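Local coordinates for protein ADP-ribosylation factor guanine nucleotide-exchange factor SEC7 (Saccharomyces cerevisiae, PDB 4OIY) that activates the GTPase ARF1 by guanine nucleotide exchange at the trans-Golgi network, through the Sec7 domain described here, and so supports vesicle budding and Golgi traffic, at residues V89-S94 with L113-R118; K107-M112 with T132-S137; G125-A130 with R176-G181; I141-D146 with N184-N189; N164-G167 with R172-P175. One frame throughout, in Å; residues are numbered along the deposited sequence. Where two conformers were deposited one is given.

Contacts 1 and 4 are buried, contacts 2 and 3 partly so, and contact 5 lies on the surface, its centre about 24 Å from the centre of the chain. Contacts 1 and 2 share helix 105-122, contacts 2 and 4 share helix 130-148, and contacts 3 and 4 share helix 176-188, so a chain of helices runs through the set. Contact 1 is hydrocarbon against an aromatic ring; contact 2 adds a phenol beside a carboxylate. Contact 3 sets two phenylalanines against each other, and contact 4 packs an isoleucine against a leucine and an asparagine. Contact 5 instead relies on a backbone hydrogen bond to a carboxylate and a bridging water.

Contact 1 (V89-S94 with L113-R118); sequences VDALRS and LKFAER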
# COMPACT_ATOMS: atom_id res chain seq x y z
N VAL A 89 -9.68 -7.58 1.16
CA VAL A 89 -9.10 -7.26 2.48
C VAL A 89 -7.69 -7.84 2.64
O VAL A 89 -6.79 -7.16 3.12
CB VAL A 89 -10.03 -7.71 3.63
CG1 VAL A 89 -9.31 -7.69 4.98
CG2 VAL A 89 -11.26 -6.84 3.65
N ASP A 90 -7.49 -9.09 2.23
CA ASP A 90 -6.16 -9.68 2.34
C ASP A 90 -5.16 -8.98 1.44
O ASP A 90 -4.01 -8.77 1.82
CB ASP A 90 -6.23 -11.19 2.10
CG ASP A 90 -6.70 -11.95 3.34
OD1 ASP A 90 -6.61 -11.41 4.47
OD2 ASP A 90 -7.16 -13.09 3.20
N ALA A 91 -5.61 -8.58 0.25
CA ALA A 91 -4.77 -7.81 -0.66
C ALA A 91 -4.41 -6.45 -0.06
O ALA A 91 -3.25 -6.07 -0.05
CB ALA A 91 -5.45 -7.63 -2.00
N LEU A 92 -5.41 -5.75 0.46
CA LEU A 92 -5.18 -4.46 1.12
C LEU A 92 -4.23 -4.58 2.32
O LEU A 92 -3.38 -3.70 2.54
CB LEU A 92 -6.51 -3.87 1.57
CG LEU A 92 -6.58 -2.38 1.88
CD1 LEU A 92 -6.26 -1.58 0.63
CD2 LEU A 92 -7.97 -2.06 2.40
N ARG A 93 -4.38 -5.65 3.10
CA ARG A 93 -3.52 -5.84 4.28
C ARG A 93 -2.07 -6.02 3.84
O ARG A 93 -1.17 -5.38 4.39
CB ARG A 93 -3.97 -7.04 5.14
CG ARG A 93 -3.22 -7.09 6.46
CD ARG A 93 -3.67 -8.13 7.48
NE ARG A 93 -5.09 -8.07 7.86
CZ ARG A 93 -6.05 -8.80 7.30
NH1 ARG A 93 -5.78 -9.63 6.30
NH2 ARG A 93 -7.30 -8.69 7.73
N SER A 94 -1.86 -6.87 2.84
CA SER A 94 -0.52 -7.10 2.31
C SER A 94 0.09 -5.79 1.80
O SER A 94 1.24 -5.47 2.10
CB SER A 94 -0.58 -8.13 1.18
OG SER A 94 0.68 -8.24 0.53
N LEU A 113 -5.77 3.89 -6.48
CA LEU A 113 -6.21 3.59 -7.85
C LEU A 113 -5.35 2.50 -8.48
O LEU A 113 -5.88 1.58 -9.11
CB LEU A 113 -6.25 4.83 -8.75
CG LEU A 113 -6.71 4.56 -10.19
CD1 LEU A 113 -8.11 3.95 -10.23
CD2 LEU A 113 -6.64 5.85 -10.99
N LYS A 114 -4.03 2.57 -8.28
CA LYS A 114 -3.14 1.54 -8.82
C LYS A 114 -3.38 0.20 -8.13
O LYS A 114 -3.39 -0.84 -8.78
CB LYS A 114 -1.68 1.96 -8.68
CG LYS A 114 -0.69 0.96 -9.24
CD LYS A 114 -0.82 0.74 -10.74
CE LYS A 114 0.21 -0.29 -11.20
NZ LYS A 114 0.06 -0.71 -12.62
N PHE A 115 -3.56 0.23 -6.81
CA PHE A 115 -3.94 -0.98 -6.08
C PHE A 115 -5.20 -1.60 -6.67
O PHE A 115 -5.23 -2.80 -6.95
CB PHE A 115 -4.16 -0.68 -4.60
CG PHE A 115 -4.84 -1.79 -3.86
CD1 PHE A 115 -4.11 -2.88 -3.42
CD2 PHE A 115 -6.22 -1.77 -3.65
CE1 PHE A 115 -4.73 -3.93 -2.78
CE2 PHE A 115 -6.85 -2.82 -3.01
CZ PHE A 115 -6.10 -3.90 -2.57
N ALA A 116 -6.23 -0.79 -6.87
CA ALA A 116 -7.51 -1.28 -7.39
C ALA A 116 -7.33 -1.89 -8.77
O ALA A 116 -7.88 -2.95 -9.06
CB ALA A 116 -8.53 -0.14 -7.44
N GLU A 117 -6.56 -1.23 -9.62
CA GLU A 117 -6.32 -1.74 -10.97
C GLU A 117 -5.61 -3.09 -10.94
O GLU A 117 -5.99 -4.01 -11.67
CB GLU A 117 -5.55 -0.71 -11.79
CG GLU A 117 -6.41 0.48 -12.18
CD GLU A 117 -5.63 1.67 -12.69
OE1 GLU A 117 -4.38 1.62 -12.66
OE2 GLU A 117 -6.26 2.66 -13.11
N ARG A 118 -4.60 -3.22 -10.09
CA ARG A 118 -3.85 -4.46 -9.95
C ARG A 118 -4.76 -5.54 -9.40
O ARG A 118 -4.76 -6.68 -9.89
CB ARG A 118 -2.63 -4.26 -9.04
CG ARG A 118 -1.77 -5.49 -8.76
CD ARG A 118 -0.97 -5.87 -9.98
NE ARG A 118 -0.05 -6.98 -9.72
CZ ARG A 118 0.62 -7.63 -10.66
NH1 ARG A 118 0.49 -7.30 -11.94
NH2 ARG A 118 1.42 -8.63 -10.32
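With chi1 at 167°, CG of Phe-115 stands opposite the backbone nitrogen and the ring is thrown straight from helix 105-122 onto helix 88-96; Leu-92, with CG opposite its own nitrogen (-161°), turns CD1 to the ring through chi2. The two side chains cross at about a right angle. CD1 of Leu-92 sits over one face of the Phe-115 ring, 4.1 Å from the centroid and displaced toward the rim, which makes a CH-pi contact. The far end of the ring meets backbone: Phe-115 CZ is 3.6 Å from Leu-92 N, and Phe-115 CE1 lies 3.7 Å from Ala-91 C, which approaches the ring at its edge. Beside these, the methyl CB of Ala-91 touches Phe-115 CZ at 3.8 Å. These two helices belong to the all-helical Sec7 domain, and the ring fills the space between them near the centre of the folded chain. Replacing Phe-115 by an alanine would probably leave a gap against Leu-92 and Ala-91 and take away the ring face on which the leucine methyl rests. Phe-83 packs edge-to-face with the same ring, Phe-95 also meets it, and Ser-137 of helix 130-148 touches it as well. On another side of helix 88-96, Arg-93 NH1 bonds Asp-90 OD1 at 2.7 Å, with the carboxylate oxygen in the guanidinium plane.

Contact 2 (K107-M112 with T132-S137); sequences KIDRFM and TAYVLS
Asp-109 is the first residue of 107-112 to meet the other helix, and it does so at the phenol of Tyr-134. The hydroxyl lies 3.3 Å from Asp-109 CG, beside the carboxylate, whose plane is turned 69° from that of the ring. Farther in along the ring the backbone takes over, with Asp-109 O 3.8 Å from Tyr-134 CE1 near the ring edge. One turn on, Met-112 continues this edge: its carbonyl carbon lies in the ring plane, 3.7 Å from Tyr-134 CD1, while its CB stands 4.1 Å from Tyr-134 CE1. The rest of the methionine leaves the tyrosine, for bends at chi2 (-45°) and chi3 carry Met-112 CE to within 3.7 Å of Ser-137 CB. In one of two conformers, Ser-137 OG gives a 2.8 Å bond back to Ala-133 O, which Ser-137 N reaches from the opposite face of the carbonyl plane. Tyr-138 packs edge-to-face with Tyr-134, and its hydroxyl makes a weak hydrogen bond with Asp-109 OD1. A serine in place of Tyr-134 removes the ring, which would probably open a gap along Met-112 and cost Asp-109 one of its two phenol neighbours. Segments 107-112 and 132-137 run at 128° to each other, and their helices, 105-122 and 130-148, are consecutive in the chain; in Sec7 domains their counterparts help form the hydrophobic groove that receives the Arf switch regions.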
# COMPACT_ATOMS: atom_id res chain seq x y z
N LYS A 107 -2.15 12.11 -3.31
CA LYS A 107 -1.14 11.05 -3.29
C LYS A 107 -1.77 9.72 -2.94
O LYS A 107 -1.53 8.71 -3.61
CB LYS A 107 -0.04 11.39 -2.29
CG LYS A 107 0.79 12.57 -2.73
CD LYS A 107 1.91 12.89 -1.76
CE LYS A 107 2.84 13.94 -2.36
NZ LYS A 107 4.02 14.15 -1.51
N ILE A 108 -2.58 9.71 -1.89
CA ILE A 108 -3.29 8.51 -1.49
C ILE A 108 -4.07 7.95 -2.67
O ILE A 108 -4.01 6.76 -2.95
CB ILE A 108 -4.23 8.78 -0.30
CG1 ILE A 108 -3.42 9.14 0.94
CG2 ILE A 108 -5.12 7.57 -0.01
CD1 ILE A 108 -4.24 9.72 2.07
N ASP A 109 -4.78 8.83 -3.38
CA ASP A 109 -5.60 8.40 -4.51
C ASP A 109 -4.78 7.68 -5.58
O ASP A 109 -5.25 6.72 -6.19
CB ASP A 109 -6.35 9.59 -5.12
CG ASP A 109 -7.43 10.19 -4.20
OD1 ASP A 109 -7.83 9.57 -3.19
OD2 ASP A 109 -7.87 11.33 -4.48
N ARG A 110 -3.55 8.14 -5.82
CA ARG A 110 -2.65 7.47 -6.77
C ARG A 110 -2.36 6.03 -6.34
O ARG A 110 -2.46 5.10 -7.16
CB ARG A 110 -1.35 8.26 -6.94
CG ARG A 110 -1.50 9.61 -7.63
CD ARG A 110 -0.18 10.07 -8.23
NE ARG A 110 0.81 10.52 -7.26
CZ ARG A 110 0.84 11.75 -6.74
NH1 ARG A 110 1.78 12.07 -5.87
NH2 ARG A 110 -0.07 12.66 -7.08
N PHE A 111 -2.00 5.84 -5.08
CA PHE A 111 -1.76 4.50 -4.54
C PHE A 111 -2.99 3.61 -4.68
O PHE A 111 -2.90 2.46 -5.13
CB PHE A 111 -1.39 4.54 -3.06
CG PHE A 111 0.01 5.02 -2.78
CD1 PHE A 111 1.07 4.14 -2.80
CD2 PHE A 111 0.24 6.35 -2.47
CE1 PHE A 111 2.35 4.58 -2.52
CE2 PHE A 111 1.52 6.79 -2.18
CZ PHE A 111 2.58 5.91 -2.22
N MET A 112 -4.15 4.13 -4.27
CA MET A 112 -5.33 3.30 -4.16
C MET A 112 -5.92 2.98 -5.52
O MET A 112 -6.47 1.90 -5.70
CB MET A 112 -6.36 3.94 -3.21
CG MET A 112 -5.77 4.20 -1.81
SD MET A 112 -4.79 2.84 -1.11
CE MET A 112 -6.08 1.63 -1.10
N THR A 132 -15.01 0.19 -8.42
CA THR A 132 -15.64 -0.49 -7.29
C THR A 132 -14.60 -0.87 -6.25
O THR A 132 -14.79 -0.61 -5.06
CB THR A 132 -16.38 -1.75 -7.76
OG1 THR A 132 -17.35 -1.39 -8.75
CG2 THR A 132 -17.07 -2.43 -6.60
N ALA A 133 -13.50 -1.48 -6.69
CA ALA A 133 -12.42 -1.85 -5.78
C ALA A 133 -11.77 -0.61 -5.15
O ALA A 133 -11.42 -0.61 -3.97
CB ALA A 133 -11.38 -2.70 -6.49
N TYR A 134 -11.64 0.45 -5.94
CA TYR A 134 -11.08 1.72 -5.49
C TYR A 134 -11.88 2.30 -4.33
O TYR A 134 -11.34 2.54 -3.26
CB TYR A 134 -11.04 2.71 -6.67
CG TYR A 134 -10.60 4.13 -6.36
CD1 TYR A 134 -9.28 4.43 -6.09
CD2 TYR A 134 -11.51 5.18 -6.42
CE1 TYR A 134 -8.87 5.74 -5.86
CE2 TYR A 134 -11.11 6.48 -6.18
CZ TYR A 134 -9.80 6.76 -5.90
OH TYR A 134 -9.41 8.07 -5.67
N VAL A 135 -13.18 2.50 -4.53
CA VAL A 135 -13.98 3.11 -3.46
C VAL A 135 -14.14 2.19 -2.25
O VAL A 135 -14.16 2.65 -1.11
CB VAL A 135 -15.37 3.61 -3.93
CG1 VAL A 135 -15.21 4.65 -5.03
CG2 VAL A 135 -16.26 2.46 -4.35
N LEU A 136 -14.24 0.89 -2.50
CA LEU A 136 -14.36 -0.07 -1.42
C LEU A 136 -13.13 -0.05 -0.53
O LEU A 136 -13.23 -0.19 0.68
CB LEU A 136 -14.60 -1.48 -1.98
CG LEU A 136 -14.79 -2.60 -0.95
CD1 LEU A 136 -15.89 -2.26 0.03
CD2 LEU A 136 -15.10 -3.91 -1.67
N SER A 137 -11.96 0.16 -1.14
CA SER A 137 -10.71 0.20 -0.38
C SER A 137 -10.71 1.33 0.66
O SER A 137 -10.25 1.14 1.77
CB SER A 137 -9.51 0.33 -1.32
OG SER A 137 -9.40 -0.83 -2.11

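Contact 3 (G125-A130 with R176-G181); sequences GVFSKA and RDFLEG
Aromatic contact carries the whole junction, made by Phe-127 of the loop 125-130 and Phe-178 of helix 176-188. The ring planes stand 82° apart and the centroids 5.9 Å, yet the approach is oblique. Contact is made at the outer ends of both rings: Phe-127 CZ is 3.8 Å from Phe-178 CZ, and Phe-127 CE1 is 3.9 Å from Phe-178 CE2. Phe-178 reaches out from its helix with CG opposite the backbone nitrogen (chi1 174°), whereas CG of Phe-127 lies beside its own nitrogen (chi1 -55°), a turn that takes the ring inward from the loop. Further apolar contacts surround Phe-127. The CG1 methyl of Val-126, the preceding residue, rests over the centre of one face of the Phe-127 ring, 3.6 Å above its plane. Thr-132, Ala-133 and Leu-136 of helix 130-148 and Phe-119 of helix 105-122 also touch this buried side chain. The side chain of Asp-121, a magnesium ligand, is about 11 Å from that of Phe-127. Charge pairing stays within the helix, one turn apart, where Arg-176 NH2 meets Glu-180 OE2 at 2.6 Å in a salt bridge whose hydrogen bond is weak. The loop joins helix 105-122 to helix 130-148, so Phe-127 links that turn to the start of the last helix of the Sec7 fold.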
# COMPACT_ATOMS: atom_id res chain seq x y z
N GLY A 125 -13.54 -10.90 -12.72
CA GLY A 125 -14.85 -11.40 -12.32
C GLY A 125 -15.25 -11.19 -10.87
O GLY A 125 -16.37 -11.53 -10.50
N VAL A 126 -14.36 -10.66 -10.02
CA VAL A 126 -14.79 -10.28 -8.67
C VAL A 126 -15.63 -9.02 -8.80
O VAL A 126 -16.80 -8.99 -8.42
CB VAL A 126 -13.60 -10.04 -7.71
CG1 VAL A 126 -14.10 -9.49 -6.38
CG2 VAL A 126 -12.84 -11.33 -7.49
N PHE A 127 -15.02 -7.98 -9.37
CA PHE A 127 -15.71 -6.73 -9.66
C PHE A 127 -15.62 -6.48 -11.16
O PHE A 127 -14.60 -6.77 -11.78
CB PHE A 127 -15.05 -5.56 -8.93
CG PHE A 127 -14.94 -5.74 -7.45
CD1 PHE A 127 -16.07 -5.82 -6.65
CD2 PHE A 127 -13.69 -5.81 -6.84
CE1 PHE A 127 -15.97 -5.98 -5.27
CE2 PHE A 127 -13.57 -5.96 -5.46
CZ PHE A 127 -14.72 -6.05 -4.68
N SER A 128 -16.67 -5.89 -11.71
CA SER A 128 -16.69 -5.52 -13.12
C SER A 128 -15.81 -4.30 -13.43
O SER A 128 -15.32 -4.14 -14.55
CB SER A 128 -18.13 -5.26 -13.57
OG SER A 128 -18.75 -4.30 -12.73
N LYS A 129 -15.62 -3.44 -12.43
CA LYS A 129 -14.91 -2.17 -12.61
C LYS A 129 -13.89 -1.97 -11.49
O LYS A 129 -14.17 -2.26 -10.33
CB LYS A 129 -15.90 -1.00 -12.58
CG LYS A 129 -17.09 -1.13 -13.51
CD LYS A 129 -16.69 -0.96 -14.97
CE LYS A 129 -17.92 -0.99 -15.86
NZ LYS A 129 -17.58 -0.65 -17.27
N ALA A 130 -12.73 -1.43 -11.85
CA ALA A 130 -11.74 -1.03 -10.86
C ALA A 130 -12.27 0.03 -9.89
O ALA A 130 -11.87 0.07 -8.73
CB ALA A 130 -10.47 -0.54 -11.54
N ARG A 176 -25.12 -8.17 0.42
CA ARG A 176 -24.93 -8.00 1.85
C ARG A 176 -23.96 -9.03 2.41
O ARG A 176 -23.09 -8.69 3.23
CB ARG A 176 -26.27 -8.10 2.59
CG ARG A 176 -26.20 -7.75 4.07
CD ARG A 176 -27.54 -7.98 4.76
NE ARG A 176 -27.48 -7.63 6.18
CZ ARG A 176 -26.89 -8.36 7.12
NH1 ARG A 176 -26.88 -7.93 8.38
NH2 ARG A 176 -26.30 -9.52 6.82
N ASP A 177 -24.10 -10.28 1.99
CA ASP A 177 -23.24 -11.36 2.50
C ASP A 177 -21.77 -11.12 2.15
O ASP A 177 -20.89 -11.44 2.94
CB ASP A 177 -23.69 -12.72 1.98
CG ASP A 177 -23.03 -13.87 2.73
OD1 ASP A 177 -23.34 -14.05 3.93
OD2 ASP A 177 -22.19 -14.57 2.14
N PHE A 178 -21.52 -10.57 0.96
CA PHE A 178 -20.16 -10.28 0.52
C PHE A 178 -19.52 -9.22 1.41
O PHE A 178 -18.40 -9.38 1.88
CB PHE A 178 -20.15 -9.83 -0.94
CG PHE A 178 -18.81 -9.39 -1.43
CD1 PHE A 178 -17.83 -10.32 -1.74
CD2 PHE A 178 -18.52 -8.05 -1.58
CE1 PHE A 178 -16.59 -9.91 -2.19
CE2 PHE A 178 -17.28 -7.63 -2.03
CZ PHE A 178 -16.31 -8.56 -2.33
N LEU A 179 -20.25 -8.13 1.63
CA LEU A 179 -19.75 -7.05 2.48
C LEU A 179 -19.61 -7.50 3.94
O LEU A 179 -18.64 -7.12 4.60
CB LEU A 179 -20.65 -5.82 2.38
CG LEU A 179 -20.58 -5.04 1.05
CD1 LEU A 179 -21.56 -3.88 1.05
CD2 LEU A 179 -19.17 -4.53 0.79
N GLU A 180 -20.55 -8.30 4.43
CA GLU A 180 -20.45 -8.80 5.81
C GLU A 180 -19.17 -9.62 5.99
O GLU A 180 -18.50 -9.52 7.01
CB GLU A 180 -21.66 -9.64 6.19
CG GLU A 180 -21.64 -10.11 7.64
CD GLU A 180 -22.95 -10.72 8.10
OE1 GLU A 180 -22.96 -11.29 9.21
OE2 GLU A 180 -23.96 -10.61 7.37
N GLY A 181 -18.82 -10.43 4.98
CA GLY A 181 -17.59 -11.19 4.99
C GLY A 181 -16.37 -10.30 5.15
O GLY A 181 -15.52 -10.55 5.98

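Contact 4 (I141-D146 with N184-N189); sequences IMLNTD and NEIANN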
# COMPACT_ATOMS: atom_id res chain seq x y z
N ILE A 141 -10.47 0.92 4.71
CA ILE A 141 -9.49 1.63 5.54
C ILE A 141 -10.19 2.35 6.69
O ILE A 141 -9.72 2.32 7.84
CB ILE A 141 -8.67 2.63 4.70
CG1 ILE A 141 -7.70 1.88 3.78
CG2 ILE A 141 -7.89 3.59 5.60
CD1 ILE A 141 -7.12 2.73 2.67
N MET A 142 -11.31 2.99 6.40
CA MET A 142 -12.07 3.70 7.44
C MET A 142 -12.63 2.74 8.48
O MET A 142 -12.62 3.03 9.67
CB MET A 142 -13.21 4.50 6.82
CG MET A 142 -14.03 5.24 7.87
SD MET A 142 -15.19 6.40 7.16
CE MET A 142 -16.31 5.40 6.21
N LEU A 143 -13.14 1.60 8.02
CA LEU A 143 -13.67 0.59 8.93
C LEU A 143 -12.56 0.11 9.84
O LEU A 143 -12.76 -0.02 11.05
CB LEU A 143 -14.24 -0.60 8.13
CG LEU A 143 -14.70 -1.78 8.98
CD1 LEU A 143 -15.88 -1.42 9.87
CD2 LEU A 143 -15.04 -2.97 8.10
N ASN A 144 -11.40 -0.14 9.26
CA ASN A 144 -10.24 -0.63 10.01
C ASN A 144 -9.87 0.34 11.13
O ASN A 144 -9.65 -0.07 12.27
CB ASN A 144 -9.04 -0.81 9.08
CG ASN A 144 -7.88 -1.47 9.78
OD1 ASN A 144 -7.97 -2.61 10.22
ND2 ASN A 144 -6.76 -0.75 9.88
N THR A 145 -9.82 1.62 10.79
CA THR A 145 -9.55 2.67 11.77
C THR A 145 -10.62 2.70 12.86
O THR A 145 -10.30 2.68 14.04
CB THR A 145 -9.46 4.04 11.07
OG1 THR A 145 -8.33 4.06 10.20
CG2 THR A 145 -9.31 5.16 12.09
N ASP A 146 -11.89 2.73 12.46
CA ASP A 146 -12.97 2.88 13.44
C ASP A 146 -13.13 1.66 14.34
O ASP A 146 -13.57 1.80 15.48
CB ASP A 146 -14.30 3.23 12.77
CG ASP A 146 -14.33 4.66 12.22
OD1 ASP A 146 -13.32 5.39 12.36
OD2 ASP A 146 -15.36 5.04 11.64
N ASN A 184 -16.11 -8.72 8.65
CA ASN A 184 -15.58 -9.66 9.64
C ASN A 184 -14.08 -9.90 9.48
O ASN A 184 -13.37 -10.04 10.48
CB ASN A 184 -16.36 -10.98 9.60
CG ASN A 184 -17.78 -10.82 10.13
OD1 ASN A 184 -18.08 -9.90 10.88
ND2 ASN A 184 -18.65 -11.74 9.74
N GLU A 185 -13.59 -9.92 8.25
CA GLU A 185 -12.15 -10.05 8.01
C GLU A 185 -11.39 -8.90 8.68
O GLU A 185 -10.39 -9.13 9.36
CB GLU A 185 -11.84 -10.08 6.51
CG GLU A 185 -12.27 -11.38 5.84
CD GLU A 185 -11.73 -11.53 4.43
OE1 GLU A 185 -10.57 -11.16 4.19
OE2 GLU A 185 -12.47 -12.04 3.56
N ILE A 186 -11.89 -7.68 8.51
CA ILE A 186 -11.28 -6.52 9.14
C ILE A 186 -11.43 -6.59 10.65
O ILE A 186 -10.46 -6.37 11.38
CB ILE A 186 -11.88 -5.20 8.62
CG1 ILE A 186 -11.54 -5.00 7.14
CG2 ILE A 186 -11.40 -4.01 9.46
CD1 ILE A 186 -10.11 -4.59 6.87
N ALA A 187 -12.64 -6.88 11.12
CA ALA A 187 -12.91 -6.94 12.57
C ALA A 187 -12.00 -7.93 13.29
O ALA A 187 -11.56 -7.67 14.41
CB ALA A 187 -14.37 -7.28 12.83
N ASN A 188 -11.71 -9.06 12.65
CA ASN A 188 -10.96 -10.13 13.30
C ASN A 188 -9.45 -9.98 13.21
O ASN A 188 -8.72 -10.55 14.03
CB ASN A 188 -11.38 -11.49 12.74
CG ASN A 188 -12.79 -11.87 13.12
OD1 ASN A 188 -13.36 -11.35 14.08
ND2 ASN A 188 -13.37 -12.81 12.38
N ASN A 189 -8.97 -9.24 12.21
CA ASN A 189 -7.54 -9.00 12.03
C ASN A 189 -7.27 -7.60 11.47
O ASN A 189 -7.39 -7.36 10.27
CB ASN A 189 -6.91 -10.08 11.14
CG ASN A 189 -6.88 -11.45 11.80
OD1 ASN A 189 -6.11 -11.68 12.74
ND2 ASN A 189 -7.73 -12.36 11.33
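OD1 of Asn-144 accepts a hydrogen bond from Ile-191 N in the chain's terminal residue, and at the same time lies 3.8 Å from the CG2 methyl of Ile-186. This polar anchor holds the amide beside a greasy neighbour, and the two side chains cross at about a right angle. Ile-186 carries the contact. Its chi1 of -67° sets CG1 beside the backbone nitrogen and CG2 opposite it, so that CG2 points into the other helix and comes 3.6 Å from Asn-144 CA. That methyl therefore lies against the backbone as well as the side chain of Asn-144. Leu-143 takes the adjoining flank: its CD2 branch touches Ile-186 CB at 3.9 Å, and Leu-143 CG stands 4.0 Å from Ile-186 CG2. In this way the later part of helix 130-148 is joined to the end of helix 176-188, the last helix of the Sec7 domain, through one isoleucine set against two consecutive residues. Around this core, Val-89 and Leu-140 also touch Ile-186, and Phe-161 packs on Leu-143. Past the helix end, Asn-189 O accepts a hydrogen bond from Arg-93 NH2, which ties the C-terminal tail to helix 88-96.

Contact 5 (N164-G167 with R172-P175); sequences NNEG and RDLP
The side chains of Glu-166 and Asp-173 run side by side and point the same way, their carboxylate planes 33° apart, but the two carboxylates do not touch. On Asp-173, OD1 does the touching. Gly-167 N donates to it at 2.7 Å, arriving nearly in line with the C-O bond, with a bent N-H...O angle of 140°. The same OD1 lies 3.3 Å from Glu-166 CA and 3.7 Å from Glu-166 CB, so it also rests against the residue before the glycine. With chi1 at -67°, CG of Asp-173 sits beside its own nitrogen, and OD1 is thereby carried across to segment 164-167. A second bridge is made through water, which donates to Asn-165 O at 2.7 Å and accepts from Leu-174 N at 2.8 Å. Asn-165 ND2 is hydrogen-bonded in turn to Ser-139 OG and Phe-161 O. The two segments close a loop between helix 158-164 and helix 176-188, with Pro-175 at the N-cap of the latter. One charged acceptor and one water thus hold this surface loop, and the nearby glutamate, with Glu-166 OE1 5.4 Å from Asp-173 OD1, may slightly raise the aspartate's affinity for protons while the amide offsets it.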
# COMPACT_ATOMS: atom_id res chain seq x y z
N ASN A 164 -22.39 2.75 3.75
CA ASN A 164 -21.27 3.49 3.17
C ASN A 164 -20.88 3.00 1.78
O ASN A 164 -20.23 3.72 1.02
CB ASN A 164 -20.07 3.44 4.11
CG ASN A 164 -20.25 4.29 5.36
OD1 ASN A 164 -21.17 5.12 5.43
ND2 ASN A 164 -19.38 4.09 6.33
N ASN A 165 -21.30 1.79 1.43
CA ASN A 165 -20.97 1.20 0.13
C ASN A 165 -22.17 1.04 -0.79
O ASN A 165 -22.09 0.34 -1.80
CB ASN A 165 -20.27 -0.12 0.35
CG ASN A 165 -18.89 0.07 0.94
OD1 ASN A 165 -18.01 0.58 0.27
ND2 ASN A 165 -18.71 -0.33 2.19
N GLU A 166 -23.28 1.70 -0.47
CA GLU A 166 -24.45 1.64 -1.34
C GLU A 166 -24.09 2.08 -2.76
O GLU A 166 -23.38 3.07 -2.95
CB GLU A 166 -25.59 2.49 -0.79
CG GLU A 166 -26.31 1.83 0.37
CD GLU A 166 -27.42 2.68 0.95
OE1 GLU A 166 -27.76 3.75 0.38
OE2 GLU A 166 -27.97 2.26 2.00
N GLY A 167 -24.53 1.30 -3.74
CA GLY A 167 -24.44 1.66 -5.14
C GLY A 167 -23.09 1.49 -5.83
O GLY A 167 -22.97 1.82 -7.00
N ARG A 172 -25.15 -0.36 -8.50
CA ARG A 172 -25.97 -1.26 -7.70
C ARG A 172 -25.24 -1.59 -6.40
O ARG A 172 -24.02 -1.45 -6.30
CB ARG A 172 -26.25 -2.56 -8.46
CG ARG A 172 -27.14 -2.40 -9.69
CD ARG A 172 -28.61 -2.33 -9.33
NE ARG A 172 -29.46 -2.16 -10.51
CZ ARG A 172 -29.67 -1.00 -11.14
NH1 ARG A 172 -29.10 0.12 -10.71
NH2 ARG A 172 -30.47 -0.96 -12.21
N ASP A 173 -25.99 -2.01 -5.39
CA ASP A 173 -25.39 -2.47 -4.15
C ASP A 173 -24.68 -3.80 -4.37
O ASP A 173 -25.10 -4.62 -5.19
CB ASP A 173 -26.45 -2.67 -3.06
CG ASP A 173 -27.10 -1.38 -2.61
OD1 ASP A 173 -26.62 -0.28 -2.95
OD2 ASP A 173 -28.12 -1.46 -1.88
N LEU A 174 -23.59 -4.01 -3.63
CA LEU A 174 -22.96 -5.32 -3.54
C LEU A 174 -23.83 -6.21 -2.66
O LEU A 174 -24.61 -5.71 -1.86
CB LEU A 174 -21.56 -5.18 -2.91
CG LEU A 174 -20.50 -4.57 -3.82
CD1 LEU A 174 -19.27 -4.18 -3.02
CD2 LEU A 174 -20.13 -5.55 -4.92
N PRO A 175 -23.70 -7.54 -2.80
CA PRO A 175 -24.48 -8.40 -1.91
C PRO A 175 -24.11 -8.21 -0.44
O PRO A 175 -22.92 -8.10 -0.11
CB PRO A 175 -24.10 -9.82 -2.37
CG PRO A 175 -23.58 -9.65 -3.75
CD PRO A 175 -22.90 -8.32 -3.76
O HOH W 1 -23.01 -2.23 -1.61